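Local coordinates for acyltransferase (Actinoplanes teichomyceticus, PDB 4Q38), which probably transfers a long acyl chain from acyl-CoA to the amino sugar of teicoplanin-type glycopeptide antibiotics, at residues Met253-Leu258 and Arg326-Arg331; Thr276-Ala281 and Thr332-Leu337; Glu295-Tyr300 and Ser313-Val318. One frame throughout, in Å; residues are numbered along the deposited sequence. Where two conformers were deposited one is given.

Contact 1 of 3, residues Met253-Leu258 and Arg326-Arg331; sequences MLDPQL and RHWHMR. With COA (coenzyme A), chain D.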
loop_
_atom_site.group_PDB
_atom_site.type_symbol
_atom_site.label_atom_id
_atom_site.label_comp_id
_atom_site.label_asym_id
_atom_site.label_seq_id
_atom_site.Cartn_x
_atom_site.Cartn_y
_atom_site.Cartn_z
ATOM N N MET A 253 9.863 8.730 9.464
ATOM C CA MET A 253 10.348 10.031 8.964
ATOM C C MET A 253 10.224 11.157 9.969
ATOM O O MET A 253 10.939 12.160 9.891
ATOM C CB MET A 253 9.521 10.484 7.764
ATOM C CG MET A 253 9.940 9.960 6.414
ATOM S SD MET A 253 8.817 10.736 5.242
ATOM C CE MET A 253 8.589 9.390 4.096
ATOM N N LEU A 254 9.263 11.012 10.869
ATOM C CA LEU A 254 8.965 12.045 11.834
ATOM C C LEU A 254 9.779 11.884 13.115
ATOM O O LEU A 254 9.609 12.661 14.037
ATOM C CB LEU A 254 7.463 12.058 12.144
ATOM C CG LEU A 254 6.598 12.675 11.034
ATOM C CD1 LEU A 254 5.116 12.527 11.371
ATOM C CD2 LEU A 254 6.960 14.143 10.796
ATOM N N ASP A 255 10.632 10.862 13.171
ATOM C CA ASP A 255 11.483 10.615 14.340
ATOM C C ASP A 255 12.558 11.696 14.466
ATOM O O ASP A 255 13.461 11.765 13.639
ATOM C CB ASP A 255 12.144 9.245 14.230
ATOM C CG ASP A 255 12.885 8.830 15.510
ATOM O OD1 ASP A 255 13.140 9.687 16.391
ATOM O OD2 ASP A 255 13.205 7.630 15.628
ATOM N N PRO A 256 12.462 12.544 15.498
ATOM C CA PRO A 256 13.458 13.627 15.666
ATOM C C PRO A 256 14.892 13.130 15.880
ATOM O O PRO A 256 15.833 13.907 15.747
ATOM C CB PRO A 256 12.971 14.372 16.916
ATOM C CG PRO A 256 11.562 13.937 17.114
ATOM C CD PRO A 256 11.481 12.532 16.595
ATOM N N GLN A 257 15.064 11.845 16.179
ATOM C CA GLN A 257 16.408 11.268 16.295
ATOM C C GLN A 257 17.215 11.338 15.002
ATOM O O GLN A 257 18.433 11.242 15.037
ATOM C CB GLN A 257 16.342 9.824 16.761
ATOM C CG GLN A 257 15.874 9.640 18.192
ATOM C CD GLN A 257 15.784 8.170 18.548
ATOM O OE1 GLN A 257 15.011 7.421 17.938
ATOM N NE2 GLN A 257 16.581 7.743 19.518
ATOM N N LEU A 258 16.530 11.492 13.865
ATOM C CA LEU A 258 17.195 11.627 12.569
ATOM C C LEU A 258 18.084 12.866 12.507
ATOM O O LEU A 258 19.048 12.908 11.740
ATOM C CB LEU A 258 16.159 11.693 11.439
ATOM C CG LEU A 258 15.426 10.397 11.117
ATOM C CD1 LEU A 258 14.205 10.695 10.248
ATOM C CD2 LEU A 258 16.368 9.406 10.447
ATOM N N ARG A 326 20.847 1.596 20.021
ATOM C CA ARG A 326 19.731 2.536 20.090
ATOM C C ARG A 326 18.599 2.140 19.131
ATOM O O ARG A 326 18.787 1.277 18.275
ATOM C CB ARG A 326 20.241 3.962 19.848
ATOM C CG ARG A 326 21.412 4.325 20.762
ATOM C CD ARG A 326 22.079 5.618 20.344
ATOM N NE ARG A 326 21.180 6.752 20.540
ATOM C CZ ARG A 326 21.414 7.973 20.087
ATOM N NH1 ARG A 326 20.529 8.938 20.313
ATOM N NH2 ARG A 326 22.527 8.233 19.407
ATOM N N HIS A 327 17.426 2.756 19.297
ATOM C CA HIS A 327 16.216 2.349 18.568
ATOM C C HIS A 327 15.530 3.482 17.857
ATOM O O HIS A 327 15.540 4.629 18.325
ATOM C CB HIS A 327 15.226 1.645 19.496
ATOM C CG HIS A 327 15.770 0.379 20.121
ATOM N ND1 HIS A 327 15.932 0.239 21.453
ATOM C CD2 HIS A 327 16.211 -0.809 19.545
ATOM C CE1 HIS A 327 16.446 -0.980 21.717
ATOM N NE2 HIS A 327 16.619 -1.620 20.550
ATOM N N TRP A 328 14.928 3.150 16.716
ATOM C CA TRP A 328 14.165 4.093 15.901
ATOM C C TRP A 328 12.704 3.983 16.228
ATOM O O TRP A 328 12.214 2.892 16.523
ATOM C CB TRP A 328 14.392 3.810 14.424
ATOM C CG TRP A 328 15.804 4.064 13.941
ATOM C CD1 TRP A 328 16.784 3.122 13.625
ATOM C CD2 TRP A 328 16.436 5.366 13.689
ATOM N NE1 TRP A 328 17.940 3.737 13.201
ATOM C CE2 TRP A 328 17.797 5.082 13.221
ATOM C CE3 TRP A 328 16.021 6.693 13.795
ATOM C CZ2 TRP A 328 18.686 6.098 12.882
ATOM C CZ3 TRP A 328 16.927 7.705 13.460
ATOM C CH2 TRP A 328 18.227 7.415 13.010
ATOM N N HIS A 329 11.988 5.108 16.174
ATOM C CA HIS A 329 10.581 5.136 16.560
ATOM C C HIS A 329 9.715 5.790 15.531
ATOM O O HIS A 329 10.052 6.855 15.001
ATOM C CB HIS A 329 10.396 5.861 17.892
ATOM C CG HIS A 329 11.372 5.433 18.960
ATOM N ND1 HIS A 329 11.442 4.164 19.411
ATOM C CD2 HIS A 329 12.341 6.157 19.659
ATOM C CE1 HIS A 329 12.410 4.073 20.348
ATOM N NE2 HIS A 329 12.959 5.294 20.500
ATOM N N MET A 330 8.577 5.162 15.250
ATOM C CA MET A 330 7.533 5.808 14.466
ATOM C C MET A 330 6.975 6.957 15.286
ATOM O O MET A 330 6.684 6.791 16.468
ATOM C CB MET A 330 6.404 4.828 14.151
ATOM C CG MET A 330 5.350 5.397 13.209
ATOM S SD MET A 330 3.918 4.314 12.997
ATOM C CE MET A 330 3.032 4.621 14.528
ATOM N N ARG A 331 6.835 8.125 14.675
ATOM C CA ARG A 331 6.213 9.242 15.383
ATOM C C ARG A 331 4.997 9.709 14.601
ATOM O O ARG A 331 4.906 9.487 13.391
ATOM C CB ARG A 331 7.204 10.389 15.616
ATOM C CG ARG A 331 8.434 10.021 16.454
ATOM C CD ARG A 331 8.105 9.600 17.885
ATOM N NE ARG A 331 7.378 10.621 18.645
ATOM C CZ ARG A 331 7.948 11.626 19.310
ATOM N NH1 ARG A 331 9.268 11.770 19.327
ATOM N NH2 ARG A 331 7.189 12.493 19.956
HETATM N N1A COA D . 16.717 4.695 1.263
HETATM C C2A COA D . 18.023 5.017 1.176
HETATM N N3A COA D . 18.483 6.280 1.222
HETATM C C4A COA D . 17.618 7.317 1.363
HETATM C C5A COA D . 16.173 7.045 1.463
HETATM C C6A COA D . 15.746 5.629 1.405
HETATM N N6A COA D . 14.444 5.264 1.500
HETATM N N7A COA D . 15.572 8.242 1.593
HETATM C C8A COA D . 16.534 9.193 1.582
HETATM N N9A COA D . 17.752 8.639 1.430
HETATM C C1B COA D . 19.049 9.355 1.389
HETATM C C2B COA D . 19.105 10.458 0.347
HETATM O O2B COA D . 19.533 9.945 -0.910
HETATM C C3B COA D . 20.090 11.425 0.971
HETATM O O3B COA D . 21.406 10.892 0.810
HETATM P P3B COA D . 22.754 11.789 0.867
HETATM O O7A COA D . 22.729 12.521 -0.439
HETATM O O8A COA D . 23.821 10.742 1.047
HETATM O O9A COA D . 22.599 12.680 2.077
HETATM C C4B COA D . 19.737 11.341 2.453
HETATM O O4B COA D . 19.246 10.013 2.644
HETATM C C5B COA D . 18.705 12.373 2.917
HETATM O O5B COA D . 17.461 12.165 2.226
HETATM P P1A COA D . 16.246 13.210 2.282
HETATM O O1A COA D . 16.502 14.399 1.396
HETATM O O2A COA D . 15.928 13.431 3.737
HETATM O O3A COA D . 15.035 12.334 1.648
HETATM P P2A COA D . 14.680 12.204 0.083
HETATM O O4A COA D . 13.759 13.329 -0.307
HETATM O O5A COA D . 15.919 11.979 -0.743
HETATM O O6A COA D . 13.866 10.814 0.104
HETATM C CBP COA D . 11.748 9.582 0.334
HETATM C CCP COA D . 12.643 10.711 0.838
HETATM C CDP COA D . 10.537 9.577 1.252
HETATM C CEP COA D . 11.334 9.893 -1.090
HETATM C CAP COA D . 12.496 8.228 0.398
HETATM O OAP COA D . 12.997 8.013 1.719
HETATM C C9P COA D . 11.705 6.996 0.000
HETATM O O9P COA D . 11.484 6.759 -1.175
HETATM N N8P COA D . 11.306 6.178 0.980
HETATM C C7P COA D . 10.406 5.060 0.751
HETATM C C6P COA D . 8.951 5.472 0.974
HETATM C C5P COA D . 8.710 5.844 2.428
HETATM O O5P COA D . 9.584 5.675 3.271
HETATM N N4P COA D . 7.516 6.375 2.708
HETATM C C3P COA D . 7.045 6.561 4.077
HETATM C C2P COA D . 6.558 5.273 4.724
HETATM S S1P COA D . 5.993 5.593 6.430
HETATM O O HOH W 1 11.692 9.747 18.817
#

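Contact 2 of 3, residues Thr276-Ala281 and Thr332-Leu337; sequences TLTDSA and TGFVKL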
loop_
_atom_site.group_PDB
_atom_site.type_symbol
_atom_site.label_atom_id
_atom_site.label_comp_id
_atom_site.label_asym_id
_atom_site.label_seq_id
_atom_site.Cartn_x
_atom_site.Cartn_y
_atom_site.Cartn_z
ATOM N N THR A 276 3.737 19.074 13.736
ATOM C CA THR A 276 3.533 19.093 15.184
ATOM C C THR A 276 3.322 17.659 15.647
ATOM O O THR A 276 2.321 17.034 15.290
ATOM C CB THR A 276 2.306 19.936 15.567
ATOM O OG1 THR A 276 2.433 21.252 15.014
ATOM C CG2 THR A 276 2.165 20.040 17.095
ATOM N N LEU A 277 4.276 17.129 16.409
ATOM C CA LEU A 277 4.202 15.748 16.867
ATOM C C LEU A 277 3.223 15.653 18.027
ATOM O O LEU A 277 3.209 16.522 18.901
ATOM C CB LEU A 277 5.579 15.231 17.282
ATOM C CG LEU A 277 6.663 15.251 16.195
ATOM C CD1 LEU A 277 7.929 14.597 16.732
ATOM C CD2 LEU A 277 6.177 14.558 14.920
ATOM N N THR A 278 2.394 14.613 18.024
ATOM C CA THR A 278 1.300 14.513 18.996
ATOM C C THR A 278 1.442 13.329 19.948
ATOM O O THR A 278 0.750 13.265 20.962
ATOM C CB THR A 278 -0.075 14.435 18.296
ATOM O OG1 THR A 278 -0.061 13.390 17.312
ATOM C CG2 THR A 278 -0.402 15.751 17.621
ATOM N N ASP A 279 2.319 12.384 19.616
ATOM C CA ASP A 279 2.610 11.275 20.518
ATOM C C ASP A 279 3.705 11.664 21.520
ATOM O O ASP A 279 4.484 12.600 21.294
ATOM C CB ASP A 279 2.966 9.981 19.758
ATOM C CG ASP A 279 4.136 10.152 18.786
ATOM O OD1 ASP A 279 4.507 11.296 18.461
ATOM O OD2 ASP A 279 4.689 9.130 18.335
ATOM N N SER A 280 3.737 10.941 22.631
ATOM C CA SER A 280 4.753 11.116 23.654
ATOM C C SER A 280 6.108 10.683 23.135
ATOM O O SER A 280 6.193 9.795 22.278
ATOM C CB SER A 280 4.390 10.268 24.869
ATOM O OG SER A 280 3.113 10.645 25.340
ATOM N N ALA A 281 7.161 11.319 23.645
ATOM C CA ALA A 281 8.521 10.835 23.454
ATOM C C ALA A 281 8.542 9.337 23.795
ATOM O O ALA A 281 8.175 8.966 24.903
ATOM C CB ALA A 281 9.482 11.611 24.353
ATOM N N THR A 332 4.065 10.335 15.312
ATOM C CA THR A 332 2.803 10.762 14.748
ATOM C C THR A 332 2.650 12.265 14.936
ATOM O O THR A 332 2.976 12.804 15.993
ATOM C CB THR A 332 1.635 10.006 15.416
ATOM O OG1 THR A 332 1.701 8.630 15.038
ATOM C CG2 THR A 332 0.282 10.561 14.998
ATOM N N GLY A 333 2.174 12.936 13.896
ATOM C CA GLY A 333 1.963 14.365 13.957
ATOM C C GLY A 333 0.950 14.817 12.936
ATOM O O GLY A 333 0.382 14.000 12.201
ATOM N N PHE A 334 0.731 16.129 12.895
ATOM C CA PHE A 334 -0.215 16.730 11.967
ATOM C C PHE A 334 0.329 18.012 11.351
ATOM O O PHE A 334 1.256 18.638 11.885
ATOM C CB PHE A 334 -1.553 17.025 12.663
ATOM C CG PHE A 334 -1.499 18.201 13.619
ATOM C CD1 PHE A 334 -1.724 19.503 13.169
ATOM C CD2 PHE A 334 -1.219 18.005 14.967
ATOM C CE1 PHE A 334 -1.670 20.583 14.048
ATOM C CE2 PHE A 334 -1.172 19.084 15.855
ATOM C CZ PHE A 334 -1.395 20.375 15.392
ATOM N N VAL A 335 -0.267 18.380 10.218
ATOM C CA VAL A 335 -0.113 19.697 9.619
ATOM C C VAL A 335 -1.498 20.146 9.169
ATOM O O VAL A 335 -2.275 19.352 8.647
ATOM C CB VAL A 335 0.874 19.702 8.416
ATOM C CG1 VAL A 335 2.314 19.568 8.892
ATOM C CG2 VAL A 335 0.550 18.598 7.411
ATOM N N LYS A 336 -1.819 21.414 9.392
ATOM C CA LYS A 336 -3.079 21.973 8.911
ATOM C C LYS A 336 -3.057 22.005 7.388
ATOM O O LYS A 336 -2.019 22.289 6.787
ATOM C CB LYS A 336 -3.277 23.386 9.493
ATOM C CG LYS A 336 -4.572 24.086 9.099
ATOM C CD LYS A 336 -5.735 23.764 10.038
ATOM C CE LYS A 336 -6.725 24.927 10.081
ATOM N NZ LYS A 336 -7.992 24.596 10.799
ATOM N N LEU A 337 -4.185 21.688 6.763
ATOM C CA LEU A 337 -4.282 21.742 5.299
ATOM C C LEU A 337 -4.406 23.180 4.811
ATOM O O LEU A 337 -5.280 23.912 5.281
ATOM C CB LEU A 337 -5.481 20.934 4.803
ATOM C CG LEU A 337 -5.473 19.440 5.154
ATOM C CD1 LEU A 337 -6.829 18.815 4.850
ATOM C CD2 LEU A 337 -4.361 18.706 4.425
HETATM O O HOH W 2 2.151 21.323 12.326
HETATM O O HOH W 3 3.452 7.207 16.440
#

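Contact 3 of 3, residues Glu295-Tyr300 and Ser313-Val318; sequences EFVFRY and SLERAV. With COA (coenzyme A), chain D.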
loop_
_atom_site.group_PDB
_atom_site.type_symbol
_atom_site.label_atom_id
_atom_site.label_comp_id
_atom_site.label_asym_id
_atom_site.label_seq_id
_atom_site.Cartn_x
_atom_site.Cartn_y
_atom_site.Cartn_z
ATOM N N GLU A 295 12.497 -1.552 6.723
ATOM C CA GLU A 295 11.671 -1.804 5.521
ATOM C C GLU A 295 11.855 -0.681 4.508
ATOM O O GLU A 295 12.238 -0.920 3.359
ATOM C CB GLU A 295 10.190 -1.986 5.880
ATOM C CG GLU A 295 9.213 -1.960 4.699
ATOM C CD GLU A 295 9.338 -3.160 3.761
ATOM O OE1 GLU A 295 9.881 -4.206 4.174
ATOM O OE2 GLU A 295 8.898 -3.055 2.597
ATOM N N PHE A 296 11.617 0.553 4.936
ATOM C CA PHE A 296 11.621 1.666 3.991
ATOM C C PHE A 296 12.974 2.173 3.508
ATOM O O PHE A 296 13.063 2.780 2.430
ATOM C CB PHE A 296 10.734 2.801 4.505
ATOM C CG PHE A 296 9.282 2.455 4.481
ATOM C CD1 PHE A 296 8.608 2.330 3.259
ATOM C CD2 PHE A 296 8.592 2.210 5.658
ATOM C CE1 PHE A 296 7.263 1.988 3.217
ATOM C CE2 PHE A 296 7.249 1.858 5.626
ATOM C CZ PHE A 296 6.584 1.751 4.402
ATOM N N VAL A 297 14.024 1.912 4.278
ATOM C CA VAL A 297 15.369 2.300 3.856
ATOM C C VAL A 297 16.066 1.185 3.079
ATOM O O VAL A 297 16.803 1.463 2.142
ATOM C CB VAL A 297 16.232 2.795 5.046
ATOM C CG1 VAL A 297 17.661 3.072 4.617
ATOM C CG2 VAL A 297 15.629 4.069 5.631
ATOM N N PHE A 298 15.828 -0.066 3.465
ATOM C CA PHE A 298 16.542 -1.204 2.870
ATOM C C PHE A 298 15.656 -2.304 2.283
ATOM O O PHE A 298 16.181 -3.252 1.691
ATOM C CB PHE A 298 17.434 -1.880 3.917
ATOM C CG PHE A 298 18.434 -0.971 4.566
ATOM C CD1 PHE A 298 19.576 -0.561 3.881
ATOM C CD2 PHE A 298 18.252 -0.554 5.886
ATOM C CE1 PHE A 298 20.512 0.264 4.498
ATOM C CE2 PHE A 298 19.188 0.275 6.503
ATOM C CZ PHE A 298 20.316 0.679 5.808
ATOM N N ARG A 299 14.339 -2.206 2.468
ATOM C CA ARG A 299 13.422 -3.334 2.209
ATOM C C ARG A 299 13.997 -4.575 2.880
ATOM O O ARG A 299 14.221 -5.611 2.238
ATOM C CB ARG A 299 13.203 -3.573 0.706
ATOM C CG ARG A 299 12.596 -2.402 -0.058
ATOM C CD ARG A 299 11.208 -2.029 0.445
ATOM N NE ARG A 299 10.802 -0.727 -0.089
ATOM C CZ ARG A 299 9.663 -0.110 0.206
ATOM N NH1 ARG A 299 8.798 -0.672 1.037
ATOM N NH2 ARG A 299 9.394 1.079 -0.326
ATOM N N TYR A 300 14.234 -4.438 4.181
ATOM C CA TYR A 300 14.968 -5.414 4.967
ATOM C C TYR A 300 14.304 -6.782 4.954
ATOM O O TYR A 300 13.107 -6.905 5.205
ATOM C CB TYR A 300 15.110 -4.914 6.403
ATOM C CG TYR A 300 16.015 -5.757 7.263
ATOM C CD1 TYR A 300 17.374 -5.880 6.965
ATOM C CD2 TYR A 300 15.519 -6.427 8.381
ATOM C CE1 TYR A 300 18.209 -6.651 7.753
ATOM C CE2 TYR A 300 16.348 -7.204 9.176
ATOM C CZ TYR A 300 17.691 -7.311 8.855
ATOM O OH TYR A 300 18.521 -8.084 9.636
ATOM N N SER A 313 23.599 8.945 3.317
ATOM C CA SER A 313 23.709 9.352 4.718
ATOM C C SER A 313 22.671 8.664 5.619
ATOM O O SER A 313 22.973 8.321 6.759
ATOM C CB SER A 313 23.700 10.882 4.884
ATOM O OG SER A 313 22.503 11.477 4.416
ATOM N N LEU A 314 21.469 8.432 5.094
ATOM C CA LEU A 314 20.417 7.772 5.869
ATOM C C LEU A 314 20.688 6.286 6.092
ATOM O O LEU A 314 20.445 5.767 7.185
ATOM C CB LEU A 314 19.045 7.984 5.217
ATOM C CG LEU A 314 17.817 7.298 5.825
ATOM C CD1 LEU A 314 17.623 7.697 7.279
ATOM C CD2 LEU A 314 16.602 7.655 4.991
ATOM N N GLU A 315 21.178 5.605 5.056
ATOM C CA GLU A 315 21.592 4.205 5.180
ATOM C C GLU A 315 22.646 4.048 6.279
ATOM O O GLU A 315 22.556 3.135 7.108
ATOM C CB GLU A 315 22.136 3.670 3.850
ATOM C CG GLU A 315 21.076 3.437 2.780
ATOM C CD GLU A 315 21.663 3.160 1.404
ATOM O OE1 GLU A 315 22.803 3.598 1.122
ATOM O OE2 GLU A 315 20.978 2.506 0.588
ATOM N N ARG A 316 23.631 4.946 6.287
ATOM C CA ARG A 316 24.689 4.940 7.315
ATOM C C ARG A 316 24.102 5.263 8.686
ATOM O O ARG A 316 24.481 4.660 9.682
ATOM C CB ARG A 316 25.817 5.913 6.950
ATOM C CG ARG A 316 26.559 5.521 5.674
ATOM C CD ARG A 316 27.809 6.350 5.401
ATOM N NE ARG A 316 27.525 7.762 5.130
ATOM C CZ ARG A 316 27.218 8.272 3.938
ATOM N NH1 ARG A 316 27.128 7.494 2.863
ATOM N NH2 ARG A 316 27.000 9.576 3.815
ATOM N N ALA A 317 23.151 6.199 8.716
ATOM C CA ALA A 317 22.466 6.594 9.943
ATOM C C ALA A 317 21.703 5.450 10.592
ATOM O O ALA A 317 21.886 5.178 11.786
ATOM C CB ALA A 317 21.530 7.765 9.673
ATOM N N VAL A 318 20.844 4.778 9.816
ATOM C CA VAL A 318 20.007 3.709 10.365
ATOM C C VAL A 318 20.868 2.640 11.040
ATOM O O VAL A 318 20.540 2.171 12.134
ATOM C CB VAL A 318 19.085 3.051 9.303
ATOM C CG1 VAL A 318 18.297 1.901 9.921
ATOM C CG2 VAL A 318 18.131 4.076 8.710
HETATM N N1A COA D . 16.717 4.695 1.263
HETATM C C2A COA D . 18.023 5.017 1.176
HETATM N N3A COA D . 18.483 6.280 1.222
HETATM C C4A COA D . 17.618 7.317 1.363
HETATM C C5A COA D . 16.173 7.045 1.463
HETATM C C6A COA D . 15.746 5.629 1.405
HETATM N N6A COA D . 14.444 5.264 1.500
HETATM N N7A COA D . 15.572 8.242 1.593
HETATM C C8A COA D . 16.534 9.193 1.582
HETATM N N9A COA D . 17.752 8.639 1.430
HETATM C C1B COA D . 19.049 9.355 1.389
HETATM C C2B COA D . 19.105 10.458 0.347
HETATM O O2B COA D . 19.533 9.945 -0.910
HETATM C C3B COA D . 20.090 11.425 0.971
HETATM O O3B COA D . 21.406 10.892 0.810
HETATM P P3B COA D . 22.754 11.789 0.867
HETATM O O7A COA D . 22.729 12.521 -0.439
HETATM O O8A COA D . 23.821 10.742 1.047
HETATM O O9A COA D . 22.599 12.680 2.077
HETATM C C4B COA D . 19.737 11.341 2.453
HETATM O O4B COA D . 19.246 10.013 2.644
HETATM C C5B COA D . 18.705 12.373 2.917
HETATM O O5B COA D . 17.461 12.165 2.226
HETATM P P1A COA D . 16.246 13.210 2.282
HETATM O O1A COA D . 16.502 14.399 1.396
HETATM O O2A COA D . 15.928 13.431 3.737
HETATM O O3A COA D . 15.035 12.334 1.648
HETATM P P2A COA D . 14.680 12.204 0.083
HETATM O O4A COA D . 13.759 13.329 -0.307
HETATM O O5A COA D . 15.919 11.979 -0.743
HETATM O O6A COA D . 13.866 10.814 0.104
HETATM C CBP COA D . 11.748 9.582 0.334
HETATM C CCP COA D . 12.643 10.711 0.838
HETATM C CDP COA D . 10.537 9.577 1.252
HETATM C CEP COA D . 11.334 9.893 -1.090
HETATM C CAP COA D . 12.496 8.228 0.398
HETATM O OAP COA D . 12.997 8.013 1.719
HETATM C C9P COA D . 11.705 6.996 0.000
HETATM O O9P COA D . 11.484 6.759 -1.175
HETATM N N8P COA D . 11.306 6.178 0.980
HETATM C C7P COA D . 10.406 5.060 0.751
HETATM C C6P COA D . 8.951 5.472 0.974
HETATM C C5P COA D . 8.710 5.844 2.428
HETATM O O5P COA D . 9.584 5.675 3.271
HETATM N N4P COA D . 7.516 6.375 2.708
HETATM C C3P COA D . 7.045 6.561 4.077
HETATM C C2P COA D . 6.558 5.273 4.724
HETATM S S1P COA D . 5.993 5.593 6.430
#

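Contact 1 of 3, residues Met253-Leu258 and Arg326-Arg331
An Asx turn at D255, in the loop that follows strand 246-251 of the GNAT-like domain, receives the backbone of H329 just before strand 331-336 begins. D255 is buried, and its two carboxylate oxygens divide the work. D255 OD1 accepts from Q257 N at 2.9 Å, closing the turn, and also accepts a hydrogen bond from a water that in turn accepts one from R331 NH1. D255 OD2 is reached by H329 N at 2.9 Å in a nearly straight bond (169°), with the donor standing above the carboxylate plane. CG lies anti to the backbone N (chi1 -172°), which carries the carboxylate across to the other segment. A short acid suits this place because it can serve its own turn and a neighbouring backbone amide together.

Beside this polar centre, W328 turns the edge at CE3 to D255 OD2, 3.5 Å away; L258 CD2 comes within 3.5 Å of W328 CZ3, the two side chains crossing at about a right angle. R331 CG rests 3.8 Å from D255 CA, and bends at chi2 and chi3 bring NH1 back to 3.6 Å from P256 CD. Its NE makes a salt bridge to D279. L254 CD1 packs against R331 O at 3.7 Å.

M253 and L254 touch the bound decanoyl glucosamine, and M253 also meets coenzyme A. W328 leans on helices 290-298 and 313-323, bonding through NE1 to V318 O, while L254, P256 and R331 all border L277 of strand 276-277.

Contact 2 of 3, residues Thr276-Ala281 and Thr332-Leu337
T276 and F334 form the hydrogen-bonded antiparallel pair that adds strand 276-277 to the rim of the GNAT-like domain's sheet, beside strand 331-336. T276 N reaches F334 O at 3.1 Å, in the carbonyl plane; F334 N returns the bond to T276 O at 3.0 Å. Two residues on, T278 N gives a 2.8 Å bond to T332 O. The packing is tightest at the non-hydrogen-bonded pair between these, where L277 CA and G333 CA are 3.9 Å apart and T276 O stands 3.0 Å from G333 CA. Glycine suits this position because it brings no side chain so close.

On the face that carries T276 and F334, side chains make the contact. CB of T276 sits over one face of the F334 ring in a CH-pi contact, 4.0 Å from the centroid and 26° off the normal, while CG2 of T278 meets the ring at its edge, 3.6 Å from CD2. F334 has CG between the backbone N and the carbonyl carbon (chi1 73°), which sets the ring alongside T276 on the same face.

The two ends are looser and wetter: at one a water accepts from T276 OG1 and donates to F334 O; at the other a water links D279 OD2 to T332 OG1, which also bonds to S250. T332 N bonds weakly to D279 OD1, whose main partner is R331. Threonine suits T276, with carbons for the ring and a hydroxyl for water; three backbone hydrogen bonds probably carry most of the cohesion.

Contact 3 of 3, residues Glu295-Tyr300 and Ser313-Val318
The forked side chain of V297, near the end of helix 290-298, fills the hollow between L314, E315 and V318 on helix 313-323. Each branch has its own wall: CG2 meets L314 CD2 at 3.8 Å and V318 CG2 at 4.0 Å, while CG1, anti to the backbone N (chi1 175°), faces E315 CG. A short branched residue suits this place, because its two methyls can face different neighbours. F298 adds a flat bump alongside, with V297 CG1 lying over the centre of its ring and its rim pressed into the second helix, CZ 3.6 Å from E315 O and CE2 3.9 Å from V318 CG1. E315 bonds to S312 N, and its carboxylate lies nearly parallel to the F298 ring.

The adenine of coenzyme A lies against the join, touching V297, L314 and E315; its N6A donates to F296 O at 3.0 Å. At the start of helix 313-323, S313 N and OG bind oxygens O8A and O9A of the 3'-phosphate, at 2.9 and 2.6 Å. The amide end of a helix probably favours this charge.

Around the pair, W252 meets both L314 and the ring of F296, V318 packs back on I293 and L294 of helix 290-298, and A317 touches Y261 in a loop.

Overall arrangement
All three contacts lie within the GNAT-like C-terminal domain. Contact 1 is central, its centre about 13 Å from that of contact 2 and 12 Å from that of contact 3; the centres of contacts 2 and 3 are about 23 Å apart and the two do not touch. Along the chain the segments of contacts 1 and 2 alternate, and both contacts enclose helices 290-298 and 313-323, which contact 3 joins. The last helix thus leads through residues 326-331 into strand 331-336, which runs between strands 246-251 and 276-277. Contact 1 thus lies between the sheet edge and the helices beside coenzyme A, which both contact 1 and contact 3 touch.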